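Cytochrome C-type biogenesis protein ccmF (Thermus thermophilus, PDB 6ZMQ) probably acts as a membrane-embedded heme lyase of cytochrome c maturation, carrying a heme b among its transmembrane helices. Local coordinates at residues W244-L249 / R620-P625; T277-Q282 / R501-S506; E363-L368 / L417-V422. All blocks are in the same frame, centred on the assembly; numbering follows the deposited sequence.

In the fold
Contact 1 stands apart from the other two: its centre is about 33 to 35 Å from theirs, where the end of helix 224-247 meets the strand that runs 617-625. It is small but buried, and rests on a hydroxyl pair and one apolar neighbour. Contacts 2 and 3 lie about 13 Å apart centre to centre, are both only partly buried, and share the heme. Contact 2, between helices 266-284 and 501-525, is largely polar and gathers arginines at the propionates; contact 3, between helices 362-384 and 402-422, is wholly apolar and flanks the vinyl and methyl side. They join directly through L366, whose CD1 packs on F279 and V280.

Contact 1 (W244-L249 / R620-P625); sequences WSYEVL and RLIVTP. With LMT (dodecyl-beta-D-maltoside), chain D.
Y246 turns CG opposite its backbone N (chi1 -166°), so that the ring reaches from the last turn of helix 224-247 across to the strand, while T624 on that strand holds OG1 between its own N and carbonyl carbon (chi1 55°), which leaves the hydroxyl facing the ring's phenol end. The two side chains come from opposite directions, and T624 OG1 donates a hydrogen bond to Y246 OH over 3.0 Å. I622 sits two residues back on the same side of the strand; its CD1 lies 3.5 Å from Y246 OH and 4.3 Å from Y246 CZ. The backbones themselves stay well apart, 11.4 Å between the CA atoms of Y246 and I622, and the tyrosine's length covers most of the gap, met by the side chains of I622 and T624. Strand 617-625 lies inside an antiparallel sheet, between strands 528-534 and 603-608, and the usual alternation applies: I622 and T624 point at the helix, V623 away from it. L606 of the neighbouring strand also touches Y246, which places the phenol against the sheet rather than one strand. Cutting the tyrosine back to an alanine is likely to leave T624 OG1 without its acceptor and open a gap beside I622 CD1. Two residues before I622, the bent R620 side chain brings NH2 to 3.4 Å from O6B of the bound maltoside, a ligand that is hydrogen-bonded to N406 and E529.

Contact 2 (T277-Q282 / R501-S506); sequences TAFVQQ and RRRVGS. With HEM (protoporphyrin IX containing Fe), chain B.
This contact belongs to the propionate end of the heme b site, where helix 266-284, which carries the axial ligand H276, faces the first turns of helix 501-525, which carries the other axial ligand, H510. The segment axes run nearly antiparallel and come no closer than 14.7 Å, so long side chains and the heme itself fill the interval. R502 does most of the bridging. Its chain is bent at chi3 (71°), which swings the guanidinium toward F279 and Q282. NH1 of R502 lies 3.3 Å from F279 CD1, in the plane of the ring at its edge, while the ring's CE1 in turn stands over a face of the guanidinium; the two planes are 87° apart, the ring presenting its edge to the guanidinium's face. One face of the F279 ring is covered by the heme, F279 CZ lying 3.8 Å from the propionate carbon CAA. Beyond the ring, R502 NH1 gives a weak hydrogen bond to Q282 OE1 (3.0 Å), amide and guanidinium being turned only 20° from one another. R502 also sends NE and NH1 to propionate oxygen O1D, both weakly, with O1D lying at the guanidinium's edge 3.4 Å from NH1. R503 treats the second propionate differently: O2A sits over the face of its guanidinium, 3.1 Å from NH2. S506 OG is 2.7 Å from the other oxygen of that carboxylate, O1A. R224 adds a further hydrogen bond to the heme. With three arginines and S506 gathered round two carboxylates, the propionates are likely to be held as anions, adding a polar hold at this end to the axial ligation of the iron.

Contact 3 (E363-L368 / L417-V422); sequences EGALLL and LLLMGV. With HEM (protoporphyrin IX containing Fe), chain B.
L419 lies against A365 where two transmembrane helices come side by side, the CA atoms of L419 and A365 being 6.4 Å apart. With CG beside the backbone N (chi1 -88°), the leucine leans across the interface and divides its branches: CD2 rests near the backbone O of A365 at 3.8 Å and its CB at 4.1 Å, while CD1 meets CG of L368 at 4.3 Å, one helical turn further on. The small alanine leaves room for a branched side chain right against the opposite backbone, consistent with the close approach of CD2; all the contacts are van der Waals. Helices 362-384 and 402-422, both within the C-terminal family region of CcmF, are here walls of the heme pocket, and the residues next to the interface turn onto the porphyrin. L366 starts away from the partner helix, and with CG beside its backbone N (chi1 -68°) it puts CD2 3.3 Å from the heme meso carbon CHB, next to the methyl CMB. From the other helix, M420 takes the opposite choice: CG is anti to the backbone N (chi1 167°), and the chain stays extended until it bends at chi3. Its CB lies 3.6 Å from the vinyl carbon CAB, and the bend at chi3 brings the terminal CE to 3.7 Å from the methyl CMC on the next pyrrole, so one side chain runs alongside two rings of the macrocycle. M420 also touches H510, an axial ligand of the iron, and V513 on helix 501-525. One residue before L419, L418 gives its carbonyl to a hydrogen bond from Y471 OH of helix 460-484, and L418 itself packs on L468 of that helix.

Contact 1 (W244-L249 / R620-P625)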
loop_
_atom_site.group_PDB
_atom_site.type_symbol
_atom_site.label_atom_id
_atom_site.label_comp_id
_atom_site.label_asym_id
_atom_site.label_seq_id
_atom_site.Cartn_x
_atom_site.Cartn_y
_atom_site.Cartn_z
ATOM N N TRP A 244 10.524 4.693 3.382
ATOM C CA TRP A 244 11.493 4.833 2.307
ATOM C C TRP A 244 11.626 6.289 1.875
ATOM O O TRP A 244 12.744 6.767 1.640
ATOM C CB TRP A 244 11.061 3.909 1.168
ATOM C CG TRP A 244 11.791 4.010 -0.117
ATOM C CD1 TRP A 244 13.095 4.361 -0.322
ATOM C CD2 TRP A 244 11.254 3.720 -1.398
ATOM N NE1 TRP A 244 13.391 4.337 -1.652
ATOM C CE2 TRP A 244 12.276 3.939 -2.339
ATOM C CE3 TRP A 244 9.999 3.303 -1.847
ATOM C CZ2 TRP A 244 12.080 3.756 -3.695
ATOM C CZ3 TRP A 244 9.816 3.099 -3.184
ATOM C CH2 TRP A 244 10.837 3.353 -4.099
ATOM N N SER A 245 10.505 7.011 1.813
ATOM C CA SER A 245 10.530 8.427 1.468
ATOM C C SER A 245 11.208 9.256 2.554
ATOM O O SER A 245 11.846 10.275 2.261
ATOM C CB SER A 245 9.103 8.919 1.211
ATOM O OG SER A 245 9.021 10.330 1.253
ATOM N N TYR A 246 11.087 8.841 3.820
ATOM C CA TYR A 246 11.801 9.572 4.866
ATOM C C TYR A 246 13.295 9.240 4.856
ATOM O O TYR A 246 14.131 10.134 4.683
ATOM C CB TYR A 246 11.213 9.275 6.244
ATOM C CG TYR A 246 11.663 10.231 7.339
ATOM C CD1 TYR A 246 11.174 11.527 7.415
ATOM C CD2 TYR A 246 12.626 9.849 8.258
ATOM C CE1 TYR A 246 11.589 12.398 8.425
ATOM C CE2 TYR A 246 13.045 10.702 9.262
ATOM C CZ TYR A 246 12.526 11.971 9.347
ATOM O OH TYR A 246 12.968 12.806 10.346
ATOM N N GLU A 247 13.659 7.959 5.011
ATOM C CA GLU A 247 15.043 7.618 5.317
ATOM C C GLU A 247 15.905 7.356 4.079
ATOM O O GLU A 247 17.108 7.635 4.116
ATOM C CB GLU A 247 15.097 6.391 6.260
ATOM C CG GLU A 247 16.501 6.069 6.840
ATOM C CD GLU A 247 16.502 5.160 8.054
ATOM O OE1 GLU A 247 16.008 5.563 9.127
ATOM O OE2 GLU A 247 17.088 4.063 7.948
ATOM N N VAL A 248 15.371 6.853 2.969
ATOM C CA VAL A 248 16.246 6.502 1.856
ATOM C C VAL A 248 16.099 7.421 0.650
ATOM O O VAL A 248 17.126 7.827 0.076
ATOM C CB VAL A 248 16.062 5.031 1.427
ATOM C CG1 VAL A 248 17.236 4.589 0.581
ATOM C CG2 VAL A 248 15.912 4.114 2.630
ATOM N N LEU A 249 14.888 7.827 0.258
ATOM C CA LEU A 249 14.788 8.855 -0.769
ATOM C C LEU A 249 15.148 10.215 -0.201
ATOM O O LEU A 249 15.649 11.068 -0.941
ATOM C CB LEU A 249 13.378 8.874 -1.384
ATOM C CG LEU A 249 13.051 9.649 -2.674
ATOM C CD1 LEU A 249 12.636 11.099 -2.415
ATOM C CD2 LEU A 249 14.205 9.597 -3.682
ATOM N N ARG A 620 22.057 20.544 5.550
ATOM C CA ARG A 620 20.723 20.765 6.104
ATOM C C ARG A 620 20.496 19.778 7.246
ATOM O O ARG A 620 20.858 18.603 7.148
ATOM C CB ARG A 620 19.620 20.638 5.025
ATOM C CG ARG A 620 18.179 20.733 5.558
ATOM C CD ARG A 620 17.200 21.348 4.566
ATOM N NE ARG A 620 16.344 20.367 3.900
ATOM C CZ ARG A 620 15.511 20.663 2.903
ATOM N NH1 ARG A 620 15.420 21.910 2.462
ATOM N NH2 ARG A 620 14.767 19.716 2.347
ATOM N N LEU A 621 19.926 20.259 8.348
ATOM C CA LEU A 621 19.653 19.385 9.492
ATOM C C LEU A 621 18.210 19.646 9.915
ATOM O O LEU A 621 17.841 20.795 10.210
ATOM C CB LEU A 621 20.664 19.610 10.618
ATOM C CG LEU A 621 20.703 18.868 11.969
ATOM C CD1 LEU A 621 19.902 19.558 13.022
ATOM C CD2 LEU A 621 20.273 17.419 11.876
ATOM N N ILE A 622 17.349 18.573 9.821
ATOM C CA ILE A 622 15.966 18.682 10.278
ATOM C C ILE A 622 15.785 17.856 11.552
ATOM O O ILE A 622 16.420 16.805 11.760
ATOM C CB ILE A 622 14.958 18.324 9.149
ATOM C CG1 ILE A 622 14.881 16.839 8.809
ATOM C CG2 ILE A 622 15.340 19.027 7.859
ATOM C CD1 ILE A 622 13.716 16.062 9.423
ATOM N N VAL A 623 14.905 18.357 12.422
ATOM C CA VAL A 623 14.701 17.834 13.770
ATOM C C VAL A 623 13.202 17.652 13.990
ATOM O O VAL A 623 12.423 18.613 13.876
ATOM C CB VAL A 623 15.320 18.764 14.834
ATOM C CG1 VAL A 623 14.799 18.438 16.208
ATOM C CG2 VAL A 623 16.826 18.679 14.829
ATOM N N THR A 624 12.801 16.404 14.244
ATOM C CA THR A 624 11.449 15.879 14.380
ATOM C C THR A 624 11.360 14.930 15.570
ATOM O O THR A 624 12.291 14.157 15.813
ATOM C CB THR A 624 11.046 15.093 13.122
ATOM O OG1 THR A 624 12.020 14.068 12.876
ATOM C CG2 THR A 624 10.944 15.969 11.890
ATOM N N PRO A 625 10.238 14.922 16.295
ATOM C CA PRO A 625 10.065 13.977 17.403
ATOM C C PRO A 625 9.252 12.747 17.031
ATOM O O PRO A 625 8.364 12.788 16.175
ATOM C CB PRO A 625 9.307 14.813 18.450
ATOM C CG PRO A 625 9.240 16.234 17.868
ATOM C CD PRO A 625 9.249 15.995 16.397
HETATM C C1B LMT D . 7.286 19.842 4.009
HETATM C C2B LMT D . 6.812 21.330 4.053
HETATM C C3B LMT D . 7.966 22.384 3.980
HETATM C C4B LMT D . 9.401 21.791 4.032
HETATM C C5B LMT D . 9.418 20.645 3.005
HETATM C C6B LMT D . 10.837 20.113 2.848
HETATM O O1B LMT D . 6.249 19.019 3.522
HETATM O O2B LMT D . 5.939 21.503 3.010
HETATM O O3B LMT D . 7.785 23.368 4.910
HETATM O "O4'" LMT D . 10.338 22.740 3.688
HETATM O O5B LMT D . 8.489 19.584 3.285
HETATM O O6B LMT D . 11.659 21.107 2.387
HETATM C "C1'" LMT D . 3.250 16.417 5.104
HETATM C "C2'" LMT D . 2.923 17.944 5.054
HETATM C "C3'" LMT D . 3.927 18.690 4.116
HETATM C "C4'" LMT D . 5.398 18.361 4.452
HETATM C "C5'" LMT D . 5.455 16.825 4.250
HETATM C "C6'" LMT D . 6.825 16.204 4.241
HETATM O "O1'" LMT D . 2.666 15.841 6.209
HETATM O "O2'" LMT D . 1.663 18.125 4.547
HETATM O "O3'" LMT D . 3.716 20.034 4.161
HETATM O "O5'" LMT D . 4.665 16.195 5.248
HETATM O "O6'" LMT D . 7.266 16.274 5.534
HETATM C C1 LMT D . 1.426 15.178 6.009
HETATM C C2 LMT D . 1.418 14.026 6.978
HETATM C C3 LMT D . 0.112 13.684 7.636
HETATM C C4 LMT D . -0.666 12.735 6.753
HETATM C C5 LMT D . -1.953 12.363 7.430
HETATM C C6 LMT D . -2.394 10.950 7.182
HETATM C C7 LMT D . -1.286 9.977 7.478
HETATM C C8 LMT D . -1.856 8.765 8.131
HETATM C C9 LMT D . -1.388 7.494 7.502
HETATM C C10 LMT D . -2.064 6.353 8.202
HETATM C C11 LMT D . -1.543 5.057 7.679
HETATM C C12 LMT D . -1.506 4.018 8.746
#

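Contact 2 (T277-Q282 / R501-S506)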
loop_
_atom_site.group_PDB
_atom_site.type_symbol
_atom_site.label_atom_id
_atom_site.label_comp_id
_atom_site.label_asym_id
_atom_site.label_seq_id
_atom_site.Cartn_x
_atom_site.Cartn_y
_atom_site.Cartn_z
ATOM N N THR A 277 -16.767 -2.923 7.321
ATOM C CA THR A 277 -18.138 -3.268 6.933
ATOM C C THR A 277 -18.230 -4.774 6.682
ATOM O O THR A 277 -19.264 -5.338 6.956
ATOM C CB THR A 277 -18.704 -2.184 6.023
ATOM O OG1 THR A 277 -18.078 -2.307 4.766
ATOM C CG2 THR A 277 -18.341 -0.824 6.530
ATOM N N ALA A 278 -17.184 -5.383 6.128
ATOM C CA ALA A 278 -17.212 -6.825 5.865
ATOM C C ALA A 278 -17.276 -7.510 7.198
ATOM O O ALA A 278 -18.076 -8.351 7.337
ATOM C CB ALA A 278 -15.997 -7.254 5.117
ATOM N N PHE A 279 -16.518 -7.057 8.168
ATOM C CA PHE A 279 -16.619 -7.670 9.492
ATOM C C PHE A 279 -18.038 -7.544 10.045
ATOM O O PHE A 279 -18.524 -8.497 10.590
ATOM C CB PHE A 279 -15.685 -6.919 10.419
ATOM C CG PHE A 279 -15.947 -7.271 11.844
ATOM C CD1 PHE A 279 -15.625 -8.513 12.325
ATOM C CD2 PHE A 279 -16.606 -6.402 12.671
ATOM C CE1 PHE A 279 -15.911 -8.860 13.626
ATOM C CE2 PHE A 279 -16.893 -6.755 13.969
ATOM C CZ PHE A 279 -16.536 -7.979 14.451
ATOM N N VAL A 280 -18.700 -6.410 9.889
ATOM C CA VAL A 280 -20.058 -6.277 10.471
ATOM C C VAL A 280 -20.988 -7.311 9.871
ATOM O O VAL A 280 -21.627 -7.997 10.616
ATOM C CB VAL A 280 -20.650 -4.883 10.270
ATOM C CG1 VAL A 280 -22.122 -4.871 10.565
ATOM C CG2 VAL A 280 -19.943 -3.893 11.142
ATOM N N GLN A 281 -21.041 -7.412 8.560
ATOM C CA GLN A 281 -22.005 -8.358 8.012
ATOM C C GLN A 281 -21.535 -9.790 8.247
ATOM O O GLN A 281 -22.371 -10.672 8.505
ATOM C CB GLN A 281 -22.337 -8.083 6.542
ATOM C CG GLN A 281 -21.588 -8.829 5.536
ATOM C CD GLN A 281 -21.971 -8.469 4.113
ATOM O OE1 GLN A 281 -21.868 -7.320 3.713
ATOM N NE2 GLN A 281 -22.383 -9.464 3.333
ATOM N N GLN A 282 -20.189 -9.987 8.330
ATOM C CA GLN A 282 -19.569 -11.254 8.745
ATOM C C GLN A 282 -20.077 -11.683 10.108
ATOM O O GLN A 282 -20.270 -12.873 10.373
ATOM C CB GLN A 282 -18.032 -11.153 8.803
ATOM C CG GLN A 282 -17.227 -11.251 7.507
ATOM C CD GLN A 282 -15.754 -10.941 7.735
ATOM O OE1 GLN A 282 -15.193 -11.274 8.778
ATOM N NE2 GLN A 282 -15.140 -10.257 6.782
ATOM N N ARG A 501 -8.023 -14.801 18.368
ATOM C CA ARG A 501 -6.946 -14.162 17.608
ATOM C C ARG A 501 -7.387 -12.847 16.972
ATOM O O ARG A 501 -6.587 -11.903 16.870
ATOM C CB ARG A 501 -6.448 -15.131 16.539
ATOM C CG ARG A 501 -5.307 -15.997 17.012
ATOM C CD ARG A 501 -5.121 -17.219 16.122
ATOM N NE ARG A 501 -3.762 -17.748 16.190
ATOM C CZ ARG A 501 -3.311 -18.529 17.171
ATOM N NH1 ARG A 501 -2.029 -18.848 17.226
ATOM N NH2 ARG A 501 -4.122 -18.925 18.147
ATOM N N ARG A 502 -8.666 -12.772 16.567
ATOM C CA ARG A 502 -9.219 -11.570 15.948
ATOM C C ARG A 502 -9.212 -10.389 16.912
ATOM O O ARG A 502 -8.698 -9.313 16.579
ATOM C CB ARG A 502 -10.643 -11.833 15.457
ATOM C CG ARG A 502 -10.852 -13.097 14.637
ATOM C CD ARG A 502 -12.312 -13.155 14.216
ATOM N NE ARG A 502 -12.622 -12.149 13.203
ATOM C CZ ARG A 502 -13.745 -12.124 12.495
ATOM N NH1 ARG A 502 -13.895 -11.252 11.508
ATOM N NH2 ARG A 502 -14.693 -13.022 12.731
ATOM N N ARG A 503 -9.723 -10.597 18.135
ATOM C CA ARG A 503 -9.819 -9.513 19.108
ATOM C C ARG A 503 -8.449 -9.045 19.599
ATOM O O ARG A 503 -8.190 -7.841 19.587
ATOM C CB ARG A 503 -10.687 -9.937 20.298
ATOM C CG ARG A 503 -12.206 -9.957 20.064
ATOM C CD ARG A 503 -12.869 -8.573 20.132
ATOM N NE ARG A 503 -14.336 -8.636 20.092
ATOM C CZ ARG A 503 -15.076 -8.873 19.006
ATOM N NH1 ARG A 503 -16.387 -9.034 19.118
ATOM N NH2 ARG A 503 -14.507 -9.024 17.818
ATOM N N VAL A 504 -7.537 -9.962 19.946
ATOM C CA VAL A 504 -6.261 -9.539 20.534
ATOM C C VAL A 504 -5.322 -8.967 19.462
ATOM O O VAL A 504 -4.649 -7.942 19.687
ATOM C CB VAL A 504 -5.621 -10.689 21.351
ATOM C CG1 VAL A 504 -5.541 -11.988 20.574
ATOM C CG2 VAL A 504 -4.254 -10.306 21.932
ATOM N N GLY A 505 -5.292 -9.586 18.268
ATOM C CA GLY A 505 -4.525 -9.024 17.165
ATOM C C GLY A 505 -5.070 -7.691 16.694
ATOM O O GLY A 505 -4.303 -6.780 16.360
ATOM N N SER A 506 -6.400 -7.542 16.711
ATOM C CA SER A 506 -7.024 -6.273 16.367
ATOM C C SER A 506 -6.695 -5.201 17.392
ATOM O O SER A 506 -6.502 -4.045 17.021
ATOM C CB SER A 506 -8.539 -6.442 16.243
ATOM O OG SER A 506 -9.182 -6.194 17.480
HETATM C CHA HEM B . -10.890 -5.097 13.560
HETATM C CHB HEM B . -13.346 -1.158 15.126
HETATM C CHC HEM B . -10.233 1.742 12.666
HETATM C CHD HEM B . -7.591 -2.206 11.559
HETATM C C1A HEM B . -11.799 -4.247 14.169
HETATM C C2A HEM B . -12.909 -4.713 14.926
HETATM C C3A HEM B . -13.599 -3.620 15.362
HETATM C C4A HEM B . -12.943 -2.468 14.891
HETATM C CMA HEM B . -14.845 -3.623 16.200
HETATM C CAA HEM B . -13.274 -6.161 15.211
HETATM C CBA HEM B . -12.413 -6.756 16.341
HETATM C CGA HEM B . -12.656 -6.046 17.650
HETATM O O1A HEM B . -11.713 -5.448 18.217
HETATM O O2A HEM B . -13.799 -6.059 18.162
HETATM C C1B HEM B . -12.693 -0.048 14.550
HETATM C C2B HEM B . -13.208 1.268 14.606
HETATM C C3B HEM B . -12.357 2.086 13.927
HETATM C C4B HEM B . -11.291 1.229 13.410
HETATM C CMB HEM B . -14.460 1.703 15.300
HETATM C CAB HEM B . -12.469 3.533 13.708
HETATM C CBB HEM B . -13.063 3.915 12.398
HETATM C C1C HEM B . -9.212 0.926 12.229
HETATM C C2C HEM B . -7.991 1.370 11.720
HETATM C C3C HEM B . -7.268 0.241 11.420
HETATM C C4C HEM B . -8.035 -0.902 11.749
HETATM C CMC HEM B . -7.521 2.787 11.512
HETATM C CAC HEM B . -5.933 0.233 10.849
HETATM C CBC HEM B . -4.758 0.052 11.732
HETATM C C1D HEM B . -8.283 -3.363 11.949
HETATM C C2D HEM B . -7.871 -4.738 11.645
HETATM C C3D HEM B . -8.788 -5.562 12.202
HETATM C C4D HEM B . -9.764 -4.665 12.861
HETATM C CMD HEM B . -6.659 -5.152 10.858
HETATM C CAD HEM B . -8.806 -7.082 12.162
HETATM C CBD HEM B . -9.876 -7.541 11.164
HETATM C CGD HEM B . -9.911 -9.032 10.919
HETATM O O1D HEM B . -10.812 -9.748 11.413
HETATM O O2D HEM B . -9.047 -9.557 10.195
HETATM N NA HEM B . -11.861 -2.867 14.153
HETATM N NB HEM B . -11.562 -0.021 13.814
HETATM N NC HEM B . -9.212 -0.441 12.272
HETATM N ND HEM B . -9.389 -3.397 12.665
HETATM FE FE HEM B . -10.415 -1.700 13.353
#

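Contact 3 (E363-L368 / L417-V422)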
loop_
_atom_site.group_PDB
_atom_site.type_symbol
_atom_site.label_atom_id
_atom_site.label_comp_id
_atom_site.label_asym_id
_atom_site.label_seq_id
_atom_site.Cartn_x
_atom_site.Cartn_y
_atom_site.Cartn_z
ATOM N N GLU A 363 -22.347 -1.242 15.577
ATOM C CA GLU A 363 -22.608 -1.107 14.142
ATOM C C GLU A 363 -22.653 0.353 13.707
ATOM O O GLU A 363 -22.151 0.701 12.633
ATOM C CB GLU A 363 -23.936 -1.771 13.775
ATOM C CG GLU A 363 -23.991 -3.251 13.985
ATOM C CD GLU A 363 -24.944 -3.622 15.109
ATOM O OE1 GLU A 363 -24.720 -3.140 16.242
ATOM O OE2 GLU A 363 -25.890 -4.401 14.876
ATOM N N GLY A 364 -23.277 1.211 14.519
ATOM C CA GLY A 364 -23.342 2.628 14.189
ATOM C C GLY A 364 -21.991 3.310 14.275
ATOM O O GLY A 364 -21.667 4.180 13.457
ATOM N N ALA A 365 -21.180 2.910 15.259
ATOM C CA ALA A 365 -19.826 3.436 15.384
ATOM C C ALA A 365 -18.935 2.963 14.240
ATOM O O ALA A 365 -18.172 3.765 13.684
ATOM C CB ALA A 365 -19.236 3.040 16.737
ATOM N N LEU A 366 -19.043 1.680 13.847
ATOM C CA LEU A 366 -18.224 1.177 12.742
ATOM C C LEU A 366 -18.661 1.773 11.412
ATOM O O LEU A 366 -17.824 2.052 10.546
ATOM C CB LEU A 366 -18.262 -0.351 12.632
ATOM C CG LEU A 366 -17.694 -1.409 13.602
ATOM C CD1 LEU A 366 -17.225 -2.658 12.842
ATOM C CD2 LEU A 366 -16.637 -0.927 14.553
ATOM N N LEU A 367 -19.966 1.999 11.242
ATOM C CA LEU A 367 -20.481 2.557 9.999
ATOM C C LEU A 367 -20.150 4.038 9.885
ATOM O O LEU A 367 -19.838 4.516 8.788
ATOM C CB LEU A 367 -21.988 2.301 9.927
ATOM C CG LEU A 367 -22.885 2.467 8.693
ATOM C CD1 LEU A 367 -23.311 3.890 8.392
ATOM C CD2 LEU A 367 -22.152 1.875 7.494
ATOM N N LEU A 368 -20.172 4.769 11.008
ATOM C CA LEU A 368 -19.740 6.160 10.984
ATOM C C LEU A 368 -18.232 6.267 10.788
ATOM O O LEU A 368 -17.763 7.199 10.130
ATOM C CB LEU A 368 -20.168 6.886 12.268
ATOM C CG LEU A 368 -19.957 8.404 12.311
ATOM C CD1 LEU A 368 -20.495 9.047 11.035
ATOM C CD2 LEU A 368 -20.547 9.048 13.555
ATOM N N LEU A 417 -9.635 8.185 15.319
ATOM C CA LEU A 417 -8.934 7.770 16.532
ATOM C C LEU A 417 -9.835 7.804 17.756
ATOM O O LEU A 417 -9.594 7.061 18.710
ATOM C CB LEU A 417 -7.705 8.652 16.781
ATOM C CG LEU A 417 -6.420 8.357 16.024
ATOM C CD1 LEU A 417 -5.382 9.397 16.424
ATOM C CD2 LEU A 417 -5.887 6.928 16.175
ATOM N N LEU A 418 -10.889 8.621 17.733
ATOM C CA LEU A 418 -11.881 8.616 18.803
ATOM C C LEU A 418 -12.844 7.438 18.652
ATOM O O LEU A 418 -13.158 6.741 19.633
ATOM C CB LEU A 418 -12.629 9.954 18.794
ATOM C CG LEU A 418 -12.254 11.025 19.824
ATOM C CD1 LEU A 418 -12.960 12.333 19.517
ATOM C CD2 LEU A 418 -12.606 10.588 21.229
ATOM N N LEU A 419 -13.312 7.203 17.418
ATOM C CA LEU A 419 -14.328 6.184 17.164
ATOM C C LEU A 419 -13.776 4.777 17.350
ATOM O O LEU A 419 -14.504 3.873 17.782
ATOM C CB LEU A 419 -14.888 6.367 15.759
ATOM C CG LEU A 419 -16.058 7.346 15.716
ATOM C CD1 LEU A 419 -16.162 8.043 14.368
ATOM C CD2 LEU A 419 -17.336 6.612 16.033
ATOM N N MET A 420 -12.494 4.582 17.013
ATOM C CA MET A 420 -11.790 3.316 17.215
ATOM C C MET A 420 -11.741 2.907 18.679
ATOM O O MET A 420 -11.874 1.725 19.020
ATOM C CB MET A 420 -10.401 3.447 16.613
ATOM C CG MET A 420 -9.403 2.400 16.962
ATOM S SD MET A 420 -7.767 2.811 16.338
ATOM C CE MET A 420 -8.114 3.942 14.990
ATOM N N GLY A 421 -11.537 3.882 19.555
ATOM C CA GLY A 421 -11.638 3.609 20.974
ATOM C C GLY A 421 -13.062 3.361 21.437
ATOM O O GLY A 421 -13.318 2.425 22.199
ATOM N N VAL A 422 -14.010 4.200 21.002
ATOM C CA VAL A 422 -15.344 4.122 21.612
ATOM C C VAL A 422 -16.178 2.953 21.050
ATOM O O VAL A 422 -17.086 2.455 21.728
ATOM C CB VAL A 422 -16.071 5.487 21.496
ATOM C CG1 VAL A 422 -16.613 5.743 20.101
ATOM C CG2 VAL A 422 -17.177 5.630 22.564
HETATM C CHA HEM B . -10.890 -5.097 13.560
HETATM C CHB HEM B . -13.346 -1.158 15.126
HETATM C CHC HEM B . -10.233 1.742 12.666
HETATM C CHD HEM B . -7.591 -2.206 11.559
HETATM C C1A HEM B . -11.799 -4.247 14.169
HETATM C C2A HEM B . -12.909 -4.713 14.926
HETATM C C3A HEM B . -13.599 -3.620 15.362
HETATM C C4A HEM B . -12.943 -2.468 14.891
HETATM C CMA HEM B . -14.845 -3.623 16.200
HETATM C CAA HEM B . -13.274 -6.161 15.211
HETATM C CBA HEM B . -12.413 -6.756 16.341
HETATM C CGA HEM B . -12.656 -6.046 17.650
HETATM O O1A HEM B . -11.713 -5.448 18.217
HETATM O O2A HEM B . -13.799 -6.059 18.162
HETATM C C1B HEM B . -12.693 -0.048 14.550
HETATM C C2B HEM B . -13.208 1.268 14.606
HETATM C C3B HEM B . -12.357 2.086 13.927
HETATM C C4B HEM B . -11.291 1.229 13.410
HETATM C CMB HEM B . -14.460 1.703 15.300
HETATM C CAB HEM B . -12.469 3.533 13.708
HETATM C CBB HEM B . -13.063 3.915 12.398
HETATM C C1C HEM B . -9.212 0.926 12.229
HETATM C C2C HEM B . -7.991 1.370 11.720
HETATM C C3C HEM B . -7.268 0.241 11.420
HETATM C C4C HEM B . -8.035 -0.902 11.749
HETATM C CMC HEM B . -7.521 2.787 11.512
HETATM C CAC HEM B . -5.933 0.233 10.849
HETATM C CBC HEM B . -4.758 0.052 11.732
HETATM C C1D HEM B . -8.283 -3.363 11.949
HETATM C C2D HEM B . -7.871 -4.738 11.645
HETATM C C3D HEM B . -8.788 -5.562 12.202
HETATM C C4D HEM B . -9.764 -4.665 12.861
HETATM C CMD HEM B . -6.659 -5.152 10.858
HETATM C CAD HEM B . -8.806 -7.082 12.162
HETATM C CBD HEM B . -9.876 -7.541 11.164
HETATM C CGD HEM B . -9.911 -9.032 10.919
HETATM O O1D HEM B . -10.812 -9.748 11.413
HETATM O O2D HEM B . -9.047 -9.557 10.195
HETATM N NA HEM B . -11.861 -2.867 14.153
HETATM N NB HEM B . -11.562 -0.021 13.814
HETATM N NC HEM B . -9.212 -0.441 12.272
HETATM N ND HEM B . -9.389 -3.397 12.665
HETATM FE FE HEM B . -10.415 -1.700 13.353
#